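Local structure of Rho guanine nucleotide exchange factor 11 (Homo sapiens, 5JHH) at residues S189-E192 with K193-A197; L100-A103 with R104-P108; R198-C201 with R202-L205. The protein probably activates Rho-family small GTPases by promoting exchange of bound GDP for GTP through its tandem DH and PH domains. All blocks are in the same frame, centred on the assembly; numbering follows the deposited sequence.

Contact 1 of 3, residues S189-E192 with K193-A197; sequences SEHE and KLCRA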
loop_
_atom_site.group_PDB
_atom_site.type_symbol
_atom_site.label_atom_id
_atom_site.label_comp_id
_atom_site.label_asym_id
_atom_site.label_seq_id
_atom_site.Cartn_x
_atom_site.Cartn_y
_atom_site.Cartn_z
ATOM N N SER A 189 -22.571 -25.507 1.825
ATOM C CA SER A 189 -21.146 -25.849 1.688
ATOM C C SER A 189 -20.398 -24.816 0.808
ATOM O O SER A 189 -19.284 -24.395 1.115
ATOM C CB SER A 189 -20.990 -27.236 1.068
ATOM O OG SER A 189 -21.411 -28.227 1.982
ATOM N N GLU A 190 -21.035 -24.436 -0.288
ATOM C CA GLU A 190 -20.561 -23.397 -1.155
ATOM C C GLU A 190 -20.037 -22.213 -0.330
ATOM O O GLU A 190 -18.912 -21.742 -0.539
ATOM C CB GLU A 190 -21.688 -22.970 -2.114
ATOM C CG GLU A 190 -21.371 -21.795 -3.041
ATOM C CD GLU A 190 -20.326 -22.089 -4.145
ATOM O OE1 GLU A 190 -19.582 -23.112 -4.110
ATOM O OE2 GLU A 190 -20.269 -21.260 -5.082
ATOM N N HIS A 191 -20.832 -21.796 0.643
ATOM C CA HIS A 191 -20.630 -20.546 1.327
ATOM C C HIS A 191 -19.400 -20.681 2.220
ATOM O O HIS A 191 -18.507 -19.805 2.250
ATOM C CB HIS A 191 -21.880 -20.181 2.143
ATOM C CG HIS A 191 -21.778 -18.882 2.869
ATOM N ND1 HIS A 191 -21.083 -18.745 4.052
ATOM C CD2 HIS A 191 -22.293 -17.663 2.589
ATOM C CE1 HIS A 191 -21.158 -17.489 4.458
ATOM N NE2 HIS A 191 -21.889 -16.815 3.592
ATOM N N GLU A 192 -19.369 -21.787 2.933
ATOM C CA GLU A 192 -18.274 -22.153 3.831
ATOM C C GLU A 192 -16.909 -22.234 3.104
ATOM O O GLU A 192 -15.876 -21.800 3.633
ATOM C CB GLU A 192 -18.623 -23.504 4.451
ATOM C CG GLU A 192 -17.820 -23.927 5.675
ATOM C CD GLU A 192 -18.335 -25.249 6.310
ATOM O OE1 GLU A 192 -18.627 -26.234 5.581
ATOM O OE2 GLU A 192 -18.440 -25.315 7.551
ATOM N N LYS A 193 -16.931 -22.834 1.922
ATOM C CA LYS A 193 -15.740 -23.088 1.107
ATOM C C LYS A 193 -15.190 -21.788 0.453
ATOM O O LYS A 193 -13.997 -21.580 0.388
ATOM C CB LYS A 193 -16.054 -24.144 0.032
ATOM C CG LYS A 193 -15.929 -25.595 0.520
ATOM C CD LYS A 193 -16.834 -26.524 -0.259
ATOM C CE LYS A 193 -16.197 -27.025 -1.531
ATOM N NZ LYS A 193 -17.231 -27.122 -2.594
ATOM N N LEU A 194 -16.083 -20.919 0.028
ATOM C CA LEU A 194 -15.775 -19.559 -0.302
ATOM C C LEU A 194 -15.164 -18.789 0.856
ATOM O O LEU A 194 -14.226 -18.022 0.633
ATOM C CB LEU A 194 -17.032 -18.836 -0.759
ATOM C CG LEU A 194 -17.482 -19.197 -2.164
ATOM C CD1 LEU A 194 -18.755 -18.465 -2.544
ATOM C CD2 LEU A 194 -16.398 -18.856 -3.159
ATOM N N CYS A 195 -15.644 -18.993 2.082
ATOM C CA CYS A 195 -15.057 -18.257 3.196
ATOM C C CYS A 195 -13.639 -18.751 3.402
ATOM O O CYS A 195 -12.741 -18.000 3.793
ATOM C CB CYS A 195 -15.890 -18.437 4.478
ATOM S SG CYS A 195 -17.470 -17.525 4.389
ATOM N N ARG A 196 -13.461 -20.045 3.160
ATOM C CA ARG A 196 -12.166 -20.642 3.350
ATOM C C ARG A 196 -11.195 -20.045 2.315
ATOM O O ARG A 196 -10.101 -19.610 2.663
ATOM C CB ARG A 196 -12.305 -22.171 3.226
ATOM C CG ARG A 196 -11.032 -22.966 2.994
ATOM C CD ARG A 196 -10.170 -22.911 4.225
ATOM N NE ARG A 196 -9.057 -23.849 4.151
ATOM C CZ ARG A 196 -8.070 -23.898 5.039
ATOM N NH1 ARG A 196 -8.061 -23.090 6.101
ATOM N NH2 ARG A 196 -7.081 -24.758 4.864
ATOM N N ALA A 197 -11.637 -19.977 1.066
ATOM C CA ALA A 197 -10.839 -19.373 -0.001
ATOM C C ALA A 197 -10.475 -17.908 0.277
ATOM O O ALA A 197 -9.328 -17.475 0.085
ATOM C CB ALA A 197 -11.582 -19.493 -1.341
HETATM O O HOH W 1 -19.654 -26.294 -3.404
#
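E190 and L194, one turn apart at the start of the long helix 189-227 of the DH (RhoGEF) domain, face the inside of the helical bundle. Here the packing is close: L194 CG lies 3.3 Å from E190 O, CD2 packs on M101 of helix 98-105, and the side chain also touches L177 and I181 of helix 165-182, a place that suits a branched apolar residue. The E190 carboxylate is buried beside it, and a glutamate is tolerable there because donors surround it: OE1 bonds to S98 OG and OE2 to I97 N. Water 1 carries the link on to K193, giving a 3.3 Å hydrogen bond to E190 OE1 and accepting one of 2.7 Å from K193 NZ. The lysine, bent at its third torsion (chi3 86°), lays CD over S189 O and sends NZ to a salt bridge with D99. The other side of the helix is looser. S189 and E192 are exposed there, with the E192 chain extended away from the turn. Between the two sides stands H191, with CG anti to the backbone N (chi1 -179°), and C195 SG approaches its ring obliquely, 3.7 Å from H191 CE1.

Contact 2 of 3, residues L100-A103 with R104-P108; sequences LMLA and RFDGP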
loop_
_atom_site.group_PDB
_atom_site.type_symbol
_atom_site.label_atom_id
_atom_site.label_comp_id
_atom_site.label_asym_id
_atom_site.label_seq_id
_atom_site.Cartn_x
_atom_site.Cartn_y
_atom_site.Cartn_z
ATOM N N LEU A 100 -13.563 -24.014 -7.941
ATOM C CA LEU A 100 -12.681 -23.255 -8.774
ATOM C C LEU A 100 -11.827 -22.284 -7.926
ATOM O O LEU A 100 -10.617 -22.214 -8.095
ATOM C CB LEU A 100 -13.501 -22.515 -9.814
ATOM C CG LEU A 100 -12.771 -21.657 -10.832
ATOM C CD1 LEU A 100 -11.712 -22.424 -11.607
ATOM C CD2 LEU A 100 -13.792 -21.099 -11.783
ATOM N N MET A 101 -12.428 -21.631 -6.936
ATOM C CA MET A 101 -11.667 -20.754 -6.055
ATOM C C MET A 101 -10.645 -21.520 -5.244
ATOM O O MET A 101 -9.492 -21.088 -5.101
ATOM C CB MET A 101 -12.586 -20.002 -5.129
ATOM C CG MET A 101 -13.680 -19.193 -5.830
ATOM S SD MET A 101 -13.039 -17.874 -6.864
ATOM C CE MET A 101 -13.321 -18.524 -8.472
ATOM N N LEU A 102 -11.047 -22.651 -4.680
ATOM C CA LEU A 102 -10.096 -23.459 -3.943
ATOM C C LEU A 102 -8.996 -24.040 -4.836
ATOM O O LEU A 102 -7.902 -24.308 -4.360
ATOM C CB LEU A 102 -10.779 -24.605 -3.180
ATOM C CG LEU A 102 -11.823 -24.167 -2.146
ATOM C CD1 LEU A 102 -12.566 -25.390 -1.609
ATOM C CD2 LEU A 102 -11.182 -23.402 -0.996
ATOM N N ALA A 103 -9.279 -24.263 -6.106
ATOM C CA ALA A 103 -8.275 -24.805 -6.962
ATOM C C ALA A 103 -7.137 -23.778 -7.222
ATOM O O ALA A 103 -6.020 -24.153 -7.621
ATOM C CB ALA A 103 -8.898 -25.288 -8.259
ATOM N N ARG A 104 -7.399 -22.503 -6.967
ATOM C CA ARG A 104 -6.324 -21.492 -7.064
ATOM C C ARG A 104 -5.737 -21.058 -5.730
ATOM O O ARG A 104 -4.576 -20.685 -5.643
ATOM C CB ARG A 104 -6.795 -20.263 -7.834
ATOM C CG ARG A 104 -5.683 -19.310 -8.325
ATOM C CD ARG A 104 -4.266 -19.841 -8.008
ATOM N NE ARG A 104 -3.702 -20.524 -9.097
ATOM C CZ ARG A 104 -2.682 -21.349 -9.089
ATOM N NH1 ARG A 104 -2.052 -21.752 -8.003
ATOM N NH2 ARG A 104 -2.340 -21.801 -10.250
ATOM N N PHE A 105 -6.523 -21.076 -4.685
ATOM C CA PHE A 105 -6.131 -20.371 -3.481
ATOM C C PHE A 105 -5.972 -21.225 -2.281
ATOM O O PHE A 105 -5.701 -20.700 -1.206
ATOM C CB PHE A 105 -7.183 -19.304 -3.147
ATOM C CG PHE A 105 -7.349 -18.278 -4.198
ATOM C CD1 PHE A 105 -6.261 -17.539 -4.636
ATOM C CD2 PHE A 105 -8.609 -17.978 -4.707
ATOM C CE1 PHE A 105 -6.417 -16.582 -5.642
ATOM C CE2 PHE A 105 -8.767 -16.998 -5.666
ATOM C CZ PHE A 105 -7.651 -16.311 -6.146
ATOM N N ASP A 106 -6.154 -22.533 -2.431
ATOM C CA ASP A 106 -6.043 -23.457 -1.299
ATOM C C ASP A 106 -5.002 -24.559 -1.559
ATOM O O ASP A 106 -4.689 -24.866 -2.707
ATOM C CB ASP A 106 -7.411 -24.092 -1.054
ATOM C CG ASP A 106 -7.525 -24.798 0.306
ATOM O OD1 ASP A 106 -6.982 -24.315 1.331
ATOM O OD2 ASP A 106 -8.191 -25.843 0.351
ATOM N N GLY A 107 -4.514 -25.145 -0.463
ATOM C CA GLY A 107 -3.601 -26.247 -0.451
ATOM C C GLY A 107 -2.396 -25.989 -1.331
ATOM O O GLY A 107 -1.835 -24.913 -1.285
ATOM N N PRO A 108 -2.027 -26.983 -2.156
ATOM C CA PRO A 108 -0.871 -26.879 -2.992
ATOM C C PRO A 108 -0.934 -25.632 -3.882
ATOM O O PRO A 108 0.107 -25.039 -4.150
ATOM C CB PRO A 108 -0.935 -28.153 -3.835
ATOM C CG PRO A 108 -1.551 -29.161 -2.895
ATOM C CD PRO A 108 -2.639 -28.334 -2.224
HETATM O O HOH W 2 -6.686 -26.741 -3.769
#
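The F105 ring lies obliquely beside the M101 carbonyl, F105 CD2 coming within 3.3 Å of M101 O, while one ring face carries R104 CB over its centre, 4.1 Å above the plane. Farther out, W80 meets the ring edge-to-face and Y173 meets it with the two planes steeply inclined. A phenylalanine suits this buried site, where aromatic and aliphatic groups gather round it. With CG anti to its carbonyl carbon (chi1 -61°), F105 swings its ring back along the helix toward M101.

The backbone here is the C-terminal end of helix 98-105. M101 O accepts two bonds: F105 N arrives in the carbonyl plane at 3.0 Å, whereas R104 N sits well above that plane at 3.1 Å. R104 N bonds only weakly to L100 O, and its bond to M101 O is an i to i-3 bond of the 3-10 kind at the end of the helix. D106 is the first residue to leave helical angles, yet its N still reaches L102 O at 3.2 Å. Water 2 adds a second clasp, donating to both L102 O and D106 O. Alongside, L102 CD2 rests 3.8 Å from D106 CB, the two side chains pointing the same way. G107 follows with positive phi, a conformation easily adopted without a side chain, and the chain then enters the next helix.

Helix 98-105 is wedged between helix 70-89, which supplies W80 and A83, and helix 189-227, where L194, A197 and C201 pack on M101, L102 and F105, and Q200 NE2 bonds to D106 OD1.

Contact 3 of 3, residues R198-C201 with R202-L205; sequences RDQC and REIL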
loop_
_atom_site.group_PDB
_atom_site.type_symbol
_atom_site.label_atom_id
_atom_site.label_comp_id
_atom_site.label_asym_id
_atom_site.label_seq_id
_atom_site.Cartn_x
_atom_site.Cartn_y
_atom_site.Cartn_z
ATOM N N ARG A 198 -11.461 -17.133 0.708
ATOM C CA ARG A 198 -11.220 -15.740 1.113
ATOM C C ARG A 198 -10.132 -15.658 2.162
ATOM O O ARG A 198 -9.176 -14.833 2.072
ATOM C CB ARG A 198 -12.496 -15.110 1.652
ATOM C CG ARG A 198 -12.236 -13.769 2.326
ATOM C CD ARG A 198 -13.381 -13.371 3.241
ATOM N NE ARG A 198 -13.371 -14.238 4.413
ATOM C CZ ARG A 198 -14.442 -14.560 5.110
ATOM N NH1 ARG A 198 -15.631 -14.036 4.815
ATOM N NH2 ARG A 198 -14.306 -15.408 6.114
ATOM N N ASP A 199 -10.262 -16.494 3.180
ATOM C CA ASP A 199 -9.255 -16.463 4.247
ATOM C C ASP A 199 -7.834 -16.852 3.748
ATOM O O ASP A 199 -6.810 -16.361 4.277
ATOM C CB ASP A 199 -9.670 -17.418 5.384
ATOM C CG ASP A 199 -10.965 -16.969 6.128
ATOM O OD1 ASP A 199 -11.456 -15.836 5.994
ATOM O OD2 ASP A 199 -11.476 -17.789 6.876
ATOM N N GLN A 200 -7.762 -17.774 2.780
ATOM C CA GLN A 200 -6.459 -18.242 2.314
ATOM C C GLN A 200 -5.834 -17.154 1.447
ATOM O O GLN A 200 -4.665 -16.873 1.596
ATOM C CB GLN A 200 -6.577 -19.569 1.565
ATOM C CG GLN A 200 -6.777 -20.804 2.438
ATOM C CD GLN A 200 -5.489 -21.356 2.971
ATOM O OE1 GLN A 200 -4.799 -20.709 3.719
ATOM N NE2 GLN A 200 -5.168 -22.587 2.612
ATOM N N CYS A 201 -6.636 -16.458 0.640
ATOM C CA CYS A 201 -6.172 -15.245 -0.055
ATOM C C CYS A 201 -5.571 -14.202 0.878
ATOM O O CYS A 201 -4.553 -13.608 0.562
ATOM C CB CYS A 201 -7.269 -14.576 -0.813
ATOM S SG CYS A 201 -7.824 -15.512 -2.205
ATOM N N ARG A 202 -6.193 -13.959 2.007
ATOM C CA ARG A 202 -5.580 -13.043 2.972
ATOM C C ARG A 202 -4.202 -13.480 3.408
ATOM O O ARG A 202 -3.269 -12.669 3.538
ATOM C CB ARG A 202 -6.459 -12.868 4.191
ATOM C CG ARG A 202 -7.641 -11.967 3.858
ATOM C CD ARG A 202 -8.476 -11.642 5.089
ATOM N NE ARG A 202 -9.659 -10.907 4.706
ATOM C CZ ARG A 202 -10.904 -11.219 5.078
ATOM N NH1 ARG A 202 -11.146 -12.251 5.887
ATOM N NH2 ARG A 202 -11.915 -10.470 4.651
ATOM N N GLU A 203 -4.102 -14.764 3.647
ATOM C CA GLU A 203 -2.862 -15.418 4.085
ATOM C C GLU A 203 -1.782 -15.329 2.991
ATOM O O GLU A 203 -0.612 -15.083 3.238
ATOM C CB GLU A 203 -3.217 -16.865 4.384
ATOM C CG GLU A 203 -2.654 -17.409 5.666
ATOM C CD GLU A 203 -2.885 -16.559 6.885
ATOM O OE1 GLU A 203 -4.055 -16.366 7.245
ATOM O OE2 GLU A 203 -1.865 -16.137 7.494
ATOM N N ILE A 204 -2.223 -15.426 1.753
ATOM C CA ILE A 204 -1.322 -15.272 0.639
ATOM C C ILE A 204 -0.820 -13.843 0.614
ATOM O O ILE A 204 0.336 -13.597 0.362
ATOM C CB ILE A 204 -2.060 -15.607 -0.667
ATOM C CG1 ILE A 204 -2.212 -17.118 -0.789
ATOM C CG2 ILE A 204 -1.365 -15.017 -1.849
ATOM C CD1 ILE A 204 -3.184 -17.489 -1.897
ATOM N N LEU A 205 -1.689 -12.886 0.845
ATOM C CA LEU A 205 -1.244 -11.485 0.878
ATOM C C LEU A 205 -0.269 -11.216 2.013
ATOM O O LEU A 205 0.697 -10.442 1.871
ATOM C CB LEU A 205 -2.445 -10.549 0.996
ATOM C CG LEU A 205 -3.252 -10.485 -0.303
ATOM C CD1 LEU A 205 -4.682 -10.004 -0.102
ATOM C CD2 LEU A 205 -2.567 -9.606 -1.337
HETATM O O HOH W 3 -6.863 -15.473 6.768
#
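R202 folds back along the helix to lie beside R198, both side chains pointing the same way. From R202 CB, 3.5 Å from D199 O, the chain passes CG over R198 O and runs extended to NE, the second and third torsions both near 180° (chi2 -174°). Its flat end then meets R198: R202 NH2 and NH1 lie 3.5 and 3.6 Å from R198 CD, which sits over one face of the R202 guanidinium. The two guanidinium planes are only 15° apart, and R202 NH1 comes 3.3 Å from R198 NE. Such closeness of like charges is probably eased by the carboxylate of D199, whose OD1 meets both. This is an i to i+4 arginine pair within a salt-bridge network on helix 189-227 of the DH domain. R198 NE and NH2 both hydrogen-bond to D199 OD1, at 3.0 and 2.9 Å, side-on and from the same face of the carboxylate; R202 NH1 adds a longer salt bridge of 3.6 Å to that oxygen. An alanine in place of R198 would probably cost D199 OD1 its two short bonds and remove the aliphatic surface on which the R202 guanidinium lies. R202 NH2 forms a salt bridge with E178 OE2 of helix 165-182. Water 3 donates to D199 O and to E203 OE1. The buried C201 and I204, apolar enough for their place, pack on F105 of helix 98-105.

In the fold
From the N terminus, the chain comes first to contact 2, where helix 98-105 ends and the turn at D106 and G107 leads into helix 107-121. The chain then runs through several further helices, including 165-182, before contact 1 opens helix 189-227; contact 3 follows directly on that helix, its segments adjoining those of contact 1. All three are local and in series, so none nests in or crosses another, and none closes a long loop. Space brings them together instead: contact 2 lies against contacts 1 and 3, their centres 11 Å from its own, tying an earlier part of the DH bundle to the long helix that continues toward the PH domain.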